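Local structure of MDM10 isoform 1 (Saccharomyces cerevisiae, 7BTX) at residues R10-S15 with Q164-L169; Y24-I27 with S31-L34; Y185-R188 with N193-E196. The protein forms part of the complex that tethers the endoplasmic reticulum to mitochondria and takes part in the late assembly steps of the TOM translocase of the mitochondrial outer membrane. All coordinates share one frame; numbering follows the deposited sequence.

Overall arrangement
Contacts 1 and 3 share a beta sheet of the mitochondrial beta-barrel, whereas contact 2 lies in the chain that follows the N-terminal helix 5-16. The centres of contacts 1 and 3 are 11 Å apart, and they are tied through the neighbouring antiparallel strands 165-174 and 179-189, which touch directly: the pairs Met168 O to Tyr185 N (2.8 Å) and Gln166 N to Gln187 O (3.0 Å) are probable hydrogen bonds. Contact 2 touches neither, its centre being 18 Å from each of the other two and its nearest atoms about 5 Å away. Arg209 still relates it to contact 3, packing against Glu25 and forming a salt bridge with Glu196.

Contact 1. Residues R10-S15 with Q164-L169; sequences RAFYQS and QTQFML
Tyr13 and Gln166 have the nearest CA atoms, 10.5 Å apart, and side chains bridge that gap. The axes of helix 10-15 and strand 165-169 come within 12.9 Å and run almost antiparallel, at 163°. This is the N-terminal helix laid against the inward side of a strand, as in mitochondrial porin-type barrels: Gln166 and Met168 point toward it. Tyr13 carries most of the contact. Its CG lies beside the backbone N (chi1 -78°), and although CB leaves at an angle to the strand, the ring end reaches it. Ring atom Tyr13 CE1 is 3.2 Å from Gln166 OE1; the ring and amide planes are 29° apart and the two groups meet obliquely. Beyond the ring, Tyr13 OH comes 3.3 Å from Met168 SD, whose side chain is bent at its last torsion. Phe12 contributes more lightly, its CE2 lying 4.2 Å from Gln166 NE2. Ile158 of strand 152-162 touches Phe12, Gln166 and Met168 and lines the same interface. The chemistry is thus mixed, a phenol, an amide and a thioether meeting. All four touching residues are buried, and the Tyr13 hydroxyl is hydrogen-bonded to Gln187 NE2 on the next strand, which is consistent with the phenol end being held in place.

Contact 2. Residues Y24-I27 with S31-L34; sequences YEDI and SRTL
Arg32 reaches back to the main-chain carbonyl of Glu25 and closes the loop leading from helix 5-16 into the short helix 30-33, inside the mitochondrial beta-barrel. The closest CA atoms across the two segments, those of Asp26 and Arg32, are 9.2 Å apart, so a long side chain is needed to span them. Arg32 CB points toward residues 24-27. CG is set beside the backbone N, CD continues in an extended line, and the chain then bends at chi3 (-44°), which turns NE and the guanidinium toward the carbonyl. CB, CG, CD and NE serve as the arm; the touching begins at CZ, 3.3 Å from Glu25 O. The two terminal nitrogens then grip that one oxygen end-on: Arg32 NH1 donates to Glu25 O over 2.9 Å, and Arg32 NH2 donates to Glu25 O over the same 2.9 Å. Each N-H...O angle is 144°, the modest bend expected when two donors fork onto a single acceptor. The oxygen lies in the guanidinium plane, which restricts how that plane can turn. Nearby, Asp26 OD2 stays 4.4 Å from Arg32 NH2, beyond a salt bridge, and Asp26 OD1 is hydrogen-bonded to Thr20. Tyr24 ties the loop to the barrel wall, its hydroxyl hydrogen-bonded to Ser249 and Thr251 of strand 245-258. The two nitrogens approach Glu25 O differently: NH1 sits above the carbonyl plane, while NH2 lies almost on the extension of the C=O bond, at 171°.

Contact 3. Residues Y185-R188 with N193-E196; sequences YFQR and NLQE
Glu196 swings CG opposite its backbone N (chi1 -175°), whereas Gln187 places CG between its backbone N and carbonyl carbon (chi1 39°); both chains then run extended and lie side by side, pointing the same way. They sit on one face of a beta hairpin, strands 179-189 and 194-199, as an antiparallel non-hydrogen-bonded pair with CA atoms 4.0 Å apart. Their aliphatic parts pack, Gln187 CB lying 3.8 Å from Glu196 CG. Their ends gain no bond from each other, because Gln187 OE1 and Glu196 OE2, 3.2 Å apart, are both acceptors. The other ends have partners: Glu196 OE1 forms a salt bridge with Arg209 NH2, and Gln187 NE2 is hydrogen-bonded outside the hairpin. Glu196 OE2 also approaches the Tyr185 ring at its edge, 3.3 Å from CD2. An alanine in place of Glu196 would remove this carboxylate, which would probably leave the Arg209 charge without its mate and open a gap beside Gln187 and Tyr185. On the other face, Gln195 OE1 lies over the guanidinium of Arg188, 3.4 Å from NH2 but poorly angled for a bond. The backbones are joined by Arg188 N donating to Gln195 O at 3.0 Å, with an N-H...O angle of 134°.

Contact 1. Residues R10-S15 with Q164-L169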
loop_
_atom_site.group_PDB
_atom_site.type_symbol
_atom_site.label_atom_id
_atom_site.label_comp_id
_atom_site.label_asym_id
_atom_site.label_seq_id
_atom_site.Cartn_x
_atom_site.Cartn_y
_atom_site.Cartn_z
ATOM N N ARG D 10 -26.499 20.185 13.642
ATOM C CA ARG D 10 -26.710 20.891 14.898
ATOM C C ARG D 10 -26.550 22.394 14.732
ATOM O O ARG D 10 -27.061 23.160 15.552
ATOM C CB ARG D 10 -25.752 20.366 15.964
ATOM N N ALA D 11 -25.850 22.838 13.689
ATOM C CA ALA D 11 -25.735 24.271 13.441
ATOM C C ALA D 11 -27.008 24.819 12.817
ATOM O O ALA D 11 -27.327 26.001 12.982
ATOM C CB ALA D 11 -24.537 24.559 12.542
ATOM N N PHE D 12 -27.738 23.978 12.086
ATOM C CA PHE D 12 -29.016 24.397 11.524
ATOM C C PHE D 12 -30.105 24.388 12.583
ATOM O O PHE D 12 -31.062 25.165 12.507
ATOM C CB PHE D 12 -29.394 23.482 10.368
ATOM C CG PHE D 12 -30.590 23.941 9.600
ATOM C CD1 PHE D 12 -30.533 25.085 8.829
ATOM C CD2 PHE D 12 -31.769 23.225 9.642
ATOM C CE1 PHE D 12 -31.627 25.505 8.120
ATOM C CE2 PHE D 12 -32.866 23.644 8.935
ATOM C CZ PHE D 12 -32.794 24.782 8.176
ATOM N N TYR D 13 -29.975 23.508 13.574
ATOM C CA TYR D 13 -30.940 23.443 14.659
ATOM C C TYR D 13 -30.834 24.636 15.589
ATOM O O TYR D 13 -31.860 25.119 16.073
ATOM C CB TYR D 13 -30.740 22.158 15.456
ATOM C CG TYR D 13 -31.304 20.915 14.813
ATOM C CD1 TYR D 13 -31.976 20.971 13.603
ATOM C CD2 TYR D 13 -31.154 19.684 15.420
ATOM C CE1 TYR D 13 -32.485 19.837 13.024
ATOM C CE2 TYR D 13 -31.663 18.545 14.853
ATOM C CZ TYR D 13 -32.329 18.627 13.658
ATOM O OH TYR D 13 -32.830 17.486 13.084
ATOM N N GLN D 14 -29.626 25.117 15.854
ATOM C CA GLN D 14 -29.423 26.283 16.697
ATOM C C GLN D 14 -29.677 27.588 15.964
ATOM O O GLN D 14 -29.799 28.631 16.610
ATOM C CB GLN D 14 -28.001 26.290 17.262
ATOM C CG GLN D 14 -27.676 25.121 18.169
ATOM C CD GLN D 14 -26.212 24.744 18.113
ATOM O OE1 GLN D 14 -25.377 25.531 17.669
ATOM N NE2 GLN D 14 -25.894 23.536 18.556
ATOM N N SER D 15 -29.753 27.555 14.637
ATOM C CA SER D 15 -30.003 28.752 13.848
ATOM C C SER D 15 -31.475 28.972 13.553
ATOM O O SER D 15 -31.903 30.124 13.436
ATOM C CB SER D 15 -29.234 28.684 12.527
ATOM O OG SER D 15 -29.489 29.829 11.738
ATOM N N GLN D 164 -43.583 23.732 13.752
ATOM C CA GLN D 164 -43.531 22.599 14.659
ATOM C C GLN D 164 -43.443 21.302 13.872
ATOM O O GLN D 164 -44.042 20.298 14.260
ATOM C CB GLN D 164 -44.760 22.592 15.564
ATOM C CG GLN D 164 -44.703 23.597 16.702
ATOM C CD GLN D 164 -45.992 23.658 17.481
ATOM O OE1 GLN D 164 -46.917 22.888 17.232
ATOM N NE2 GLN D 164 -46.063 24.579 18.432
ATOM N N THR D 165 -42.715 21.316 12.759
ATOM C CA THR D 165 -42.616 20.187 11.841
ATOM C C THR D 165 -41.346 20.351 11.019
ATOM O O THR D 165 -41.022 21.457 10.585
ATOM C CB THR D 165 -43.860 20.109 10.938
ATOM O OG1 THR D 165 -45.016 19.794 11.721
ATOM C CG2 THR D 165 -43.724 19.099 9.836
ATOM N N GLN D 166 -40.618 19.253 10.831
ATOM C CA GLN D 166 -39.411 19.277 10.024
ATOM C C GLN D 166 -39.298 17.970 9.263
ATOM O O GLN D 166 -39.764 16.930 9.725
ATOM C CB GLN D 166 -38.176 19.489 10.892
ATOM C CG GLN D 166 -37.069 20.223 10.209
ATOM C CD GLN D 166 -35.851 20.325 11.072
ATOM O OE1 GLN D 166 -35.224 19.321 11.385
ATOM N NE2 GLN D 166 -35.507 21.539 11.469
ATOM N N PHE D 167 -38.681 18.033 8.091
ATOM C CA PHE D 167 -38.414 16.855 7.281
ATOM C C PHE D 167 -36.919 16.770 7.042
ATOM O O PHE D 167 -36.243 17.795 6.952
ATOM C CB PHE D 167 -39.164 16.909 5.950
ATOM C CG PHE D 167 -38.898 15.735 5.057
ATOM C CD1 PHE D 167 -39.394 14.484 5.370
ATOM C CD2 PHE D 167 -38.139 15.881 3.908
ATOM C CE1 PHE D 167 -39.145 13.400 4.555
ATOM C CE2 PHE D 167 -37.885 14.801 3.088
ATOM C CZ PHE D 167 -38.390 13.560 3.413
ATOM N N MET D 168 -36.398 15.551 6.947
ATOM C CA MET D 168 -34.970 15.357 6.779
ATOM C C MET D 168 -34.706 14.144 5.911
ATOM O O MET D 168 -35.352 13.112 6.071
ATOM C CB MET D 168 -34.277 15.164 8.119
ATOM C CG MET D 168 -33.828 16.426 8.793
ATOM S SD MET D 168 -32.707 16.020 10.127
ATOM C CE MET D 168 -31.655 14.833 9.309
ATOM N N LEU D 169 -33.751 14.274 5.003
ATOM C CA LEU D 169 -33.233 13.163 4.225
ATOM C C LEU D 169 -31.755 12.999 4.537
ATOM O O LEU D 169 -31.066 13.964 4.860
ATOM C CB LEU D 169 -33.425 13.394 2.728
ATOM C CG LEU D 169 -34.690 12.837 2.094
ATOM C CD1 LEU D 169 -35.046 13.649 0.881
ATOM C CD2 LEU D 169 -34.469 11.401 1.707
#

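Contact 2. Residues Y24-I27 with S31-L34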
loop_
_atom_site.group_PDB
_atom_site.type_symbol
_atom_site.label_atom_id
_atom_site.label_comp_id
_atom_site.label_asym_id
_atom_site.label_seq_id
_atom_site.Cartn_x
_atom_site.Cartn_y
_atom_site.Cartn_z
ATOM N N TYR D 24 -34.903 12.397 21.247
ATOM C CA TYR D 24 -34.500 11.121 21.826
ATOM C C TYR D 24 -33.244 10.600 21.134
ATOM O O TYR D 24 -33.189 9.449 20.695
ATOM C CB TYR D 24 -35.644 10.107 21.721
ATOM C CG TYR D 24 -35.515 8.910 22.634
ATOM C CD1 TYR D 24 -35.627 9.049 24.005
ATOM C CD2 TYR D 24 -35.288 7.639 22.119
ATOM C CE1 TYR D 24 -35.506 7.959 24.838
ATOM C CE2 TYR D 24 -35.160 6.547 22.944
ATOM C CZ TYR D 24 -35.272 6.711 24.300
ATOM O OH TYR D 24 -35.148 5.619 25.122
ATOM N N GLU D 25 -32.235 11.452 20.999
ATOM C CA GLU D 25 -30.901 10.997 20.644
ATOM C C GLU D 25 -29.916 11.832 21.440
ATOM O O GLU D 25 -28.706 11.581 21.423
ATOM C CB GLU D 25 -30.658 11.115 19.142
ATOM C CG GLU D 25 -30.973 12.479 18.573
ATOM C CD GLU D 25 -30.475 12.650 17.158
ATOM O OE1 GLU D 25 -29.828 11.719 16.637
ATOM O OE2 GLU D 25 -30.732 13.717 16.564
ATOM N N ASP D 26 -30.445 12.825 22.150
ATOM C CA ASP D 26 -29.665 13.681 23.028
ATOM C C ASP D 26 -30.142 13.541 24.462
ATOM O O ASP D 26 -29.942 14.443 25.279
ATOM C CB ASP D 26 -29.747 15.141 22.593
ATOM C CG ASP D 26 -29.087 15.390 21.255
ATOM O OD1 ASP D 26 -29.814 15.614 20.267
ATOM O OD2 ASP D 26 -27.842 15.371 21.191
ATOM N N ILE D 27 -30.789 12.421 24.776
ATOM C CA ILE D 27 -31.291 12.174 26.121
ATOM C C ILE D 27 -30.147 11.616 26.959
ATOM O O ILE D 27 -29.955 12.019 28.110
ATOM C CB ILE D 27 -32.540 11.264 26.087
ATOM C CG1 ILE D 27 -33.036 10.938 27.489
ATOM C CG2 ILE D 27 -32.339 10.013 25.226
ATOM C CD1 ILE D 27 -34.503 10.645 27.537
ATOM N N SER D 31 -23.750 11.520 28.854
ATOM C CA SER D 31 -23.139 10.218 29.082
ATOM C C SER D 31 -22.431 9.664 27.856
ATOM O O SER D 31 -21.874 8.567 27.932
ATOM C CB SER D 31 -24.198 9.214 29.532
ATOM O OG SER D 31 -23.770 7.887 29.293
ATOM N N ARG D 32 -22.466 10.363 26.726
ATOM C CA ARG D 32 -21.685 9.972 25.563
ATOM C C ARG D 32 -20.538 10.926 25.286
ATOM O O ARG D 32 -19.552 10.527 24.659
ATOM C CB ARG D 32 -22.576 9.883 24.322
ATOM C CG ARG D 32 -23.693 8.874 24.443
ATOM C CD ARG D 32 -24.329 8.589 23.096
ATOM N NE ARG D 32 -24.555 9.804 22.318
ATOM C CZ ARG D 32 -25.748 10.355 22.115
ATOM N NH1 ARG D 32 -26.830 9.805 22.643
ATOM N NH2 ARG D 32 -25.858 11.462 21.396
ATOM N N THR D 33 -20.650 12.167 25.739
ATOM C CA THR D 33 -19.582 13.144 25.641
ATOM C C THR D 33 -18.529 12.901 26.713
ATOM O O THR D 33 -17.329 13.058 26.461
ATOM C CB THR D 33 -20.182 14.551 25.756
ATOM O OG1 THR D 33 -21.074 14.770 24.658
ATOM C CG2 THR D 33 -19.116 15.632 25.733
ATOM N N LEU D 34 -18.954 12.452 27.891
ATOM C CA LEU D 34 -18.036 12.273 29.004
ATOM C C LEU D 34 -17.433 10.881 29.073
ATOM O O LEU D 34 -16.404 10.708 29.730
ATOM C CB LEU D 34 -18.744 12.600 30.319
ATOM C CG LEU D 34 -18.992 14.095 30.463
ATOM C CD1 LEU D 34 -19.813 14.469 31.661
ATOM C CD2 LEU D 34 -17.665 14.724 30.588
#

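Contact 3. Residues Y185-R188 with N193-E196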
loop_
_atom_site.group_PDB
_atom_site.type_symbol
_atom_site.label_atom_id
_atom_site.label_comp_id
_atom_site.label_asym_id
_atom_site.label_seq_id
_atom_site.Cartn_x
_atom_site.Cartn_y
_atom_site.Cartn_z
ATOM N N TYR D 185 -36.505 11.376 7.955
ATOM C CA TYR D 185 -36.808 11.760 9.334
ATOM C C TYR D 185 -37.914 12.802 9.286
ATOM O O TYR D 185 -37.650 13.972 9.007
ATOM C CB TYR D 185 -35.599 12.329 10.070
ATOM C CG TYR D 185 -34.424 11.408 10.253
ATOM C CD1 TYR D 185 -33.536 11.174 9.218
ATOM C CD2 TYR D 185 -34.181 10.807 11.473
ATOM C CE1 TYR D 185 -32.466 10.349 9.383
ATOM C CE2 TYR D 185 -33.105 9.971 11.647
ATOM C CZ TYR D 185 -32.251 9.747 10.592
ATOM O OH TYR D 185 -31.167 8.920 10.743
ATOM N N PHE D 186 -39.137 12.391 9.565
ATOM C CA PHE D 186 -40.200 13.338 9.845
ATOM C C PHE D 186 -40.282 13.528 11.349
ATOM O O PHE D 186 -40.194 12.560 12.102
ATOM C CB PHE D 186 -41.528 12.832 9.294
ATOM C CG PHE D 186 -42.630 13.829 9.382
ATOM C CD1 PHE D 186 -42.726 14.849 8.458
ATOM C CD2 PHE D 186 -43.573 13.748 10.390
ATOM C CE1 PHE D 186 -43.739 15.764 8.537
ATOM C CE2 PHE D 186 -44.588 14.667 10.477
ATOM C CZ PHE D 186 -44.672 15.671 9.549
ATOM N N GLN D 187 -40.440 14.770 11.790
ATOM C CA GLN D 187 -40.412 15.040 13.224
ATOM C C GLN D 187 -41.294 16.229 13.565
ATOM O O GLN D 187 -41.081 17.331 13.058
ATOM C CB GLN D 187 -38.977 15.266 13.697
ATOM C CG GLN D 187 -38.115 16.060 12.749
ATOM C CD GLN D 187 -36.651 15.986 13.093
ATOM O OE1 GLN D 187 -36.275 15.440 14.126
ATOM N NE2 GLN D 187 -35.811 16.522 12.221
ATOM N N ARG D 188 -42.278 16.004 14.435
ATOM C CA ARG D 188 -43.214 17.046 14.847
ATOM C C ARG D 188 -42.872 17.483 16.268
ATOM O O ARG D 188 -43.125 16.784 17.243
ATOM C CB ARG D 188 -44.652 16.553 14.749
ATOM C CG ARG D 188 -45.669 17.562 15.264
ATOM C CD ARG D 188 -47.056 17.327 14.696
ATOM N NE ARG D 188 -47.838 16.409 15.516
ATOM C CZ ARG D 188 -48.359 15.272 15.074
ATOM N NH1 ARG D 188 -48.183 14.910 13.810
ATOM N NH2 ARG D 188 -49.061 14.498 15.892
ATOM N N ASN D 193 -43.489 17.615 23.668
ATOM C CA ASN D 193 -43.239 16.417 22.876
ATOM C C ASN D 193 -42.270 16.753 21.755
ATOM O O ASN D 193 -42.184 17.900 21.318
ATOM C CB ASN D 193 -44.518 15.848 22.253
ATOM C CG ASN D 193 -45.359 15.075 23.233
ATOM O OD1 ASN D 193 -44.853 14.247 23.981
ATOM N ND2 ASN D 193 -46.655 15.347 23.240
ATOM N N LEU D 194 -41.514 15.749 21.319
ATOM C CA LEU D 194 -40.742 15.833 20.087
ATOM C C LEU D 194 -40.846 14.480 19.379
ATOM O O LEU D 194 -39.873 13.747 19.259
ATOM C CB LEU D 194 -39.298 16.272 20.327
ATOM C CG LEU D 194 -38.580 16.953 19.142
ATOM C CD1 LEU D 194 -37.580 17.976 19.649
ATOM C CD2 LEU D 194 -37.877 16.013 18.176
ATOM N N GLN D 195 -42.073 14.072 19.056
ATOM C CA GLN D 195 -42.299 12.853 18.285
ATOM C C GLN D 195 -41.561 12.885 16.953
ATOM O O GLN D 195 -41.327 13.948 16.380
ATOM C CB GLN D 195 -43.790 12.658 18.024
ATOM C CG GLN D 195 -44.662 12.761 19.242
ATOM C CD GLN D 195 -46.115 12.925 18.885
ATOM O OE1 GLN D 195 -46.451 13.232 17.746
ATOM N NE2 GLN D 195 -46.990 12.717 19.856
ATOM N N GLU D 196 -41.199 11.707 16.460
ATOM C CA GLU D 196 -40.361 11.604 15.277
ATOM C C GLU D 196 -40.631 10.280 14.589
ATOM O O GLU D 196 -40.716 9.252 15.253
ATOM C CB GLU D 196 -38.885 11.704 15.649
ATOM C CG GLU D 196 -37.952 11.718 14.472
ATOM C CD GLU D 196 -36.545 12.077 14.863
ATOM O OE1 GLU D 196 -36.273 12.172 16.077
ATOM O OE2 GLU D 196 -35.710 12.268 13.958
#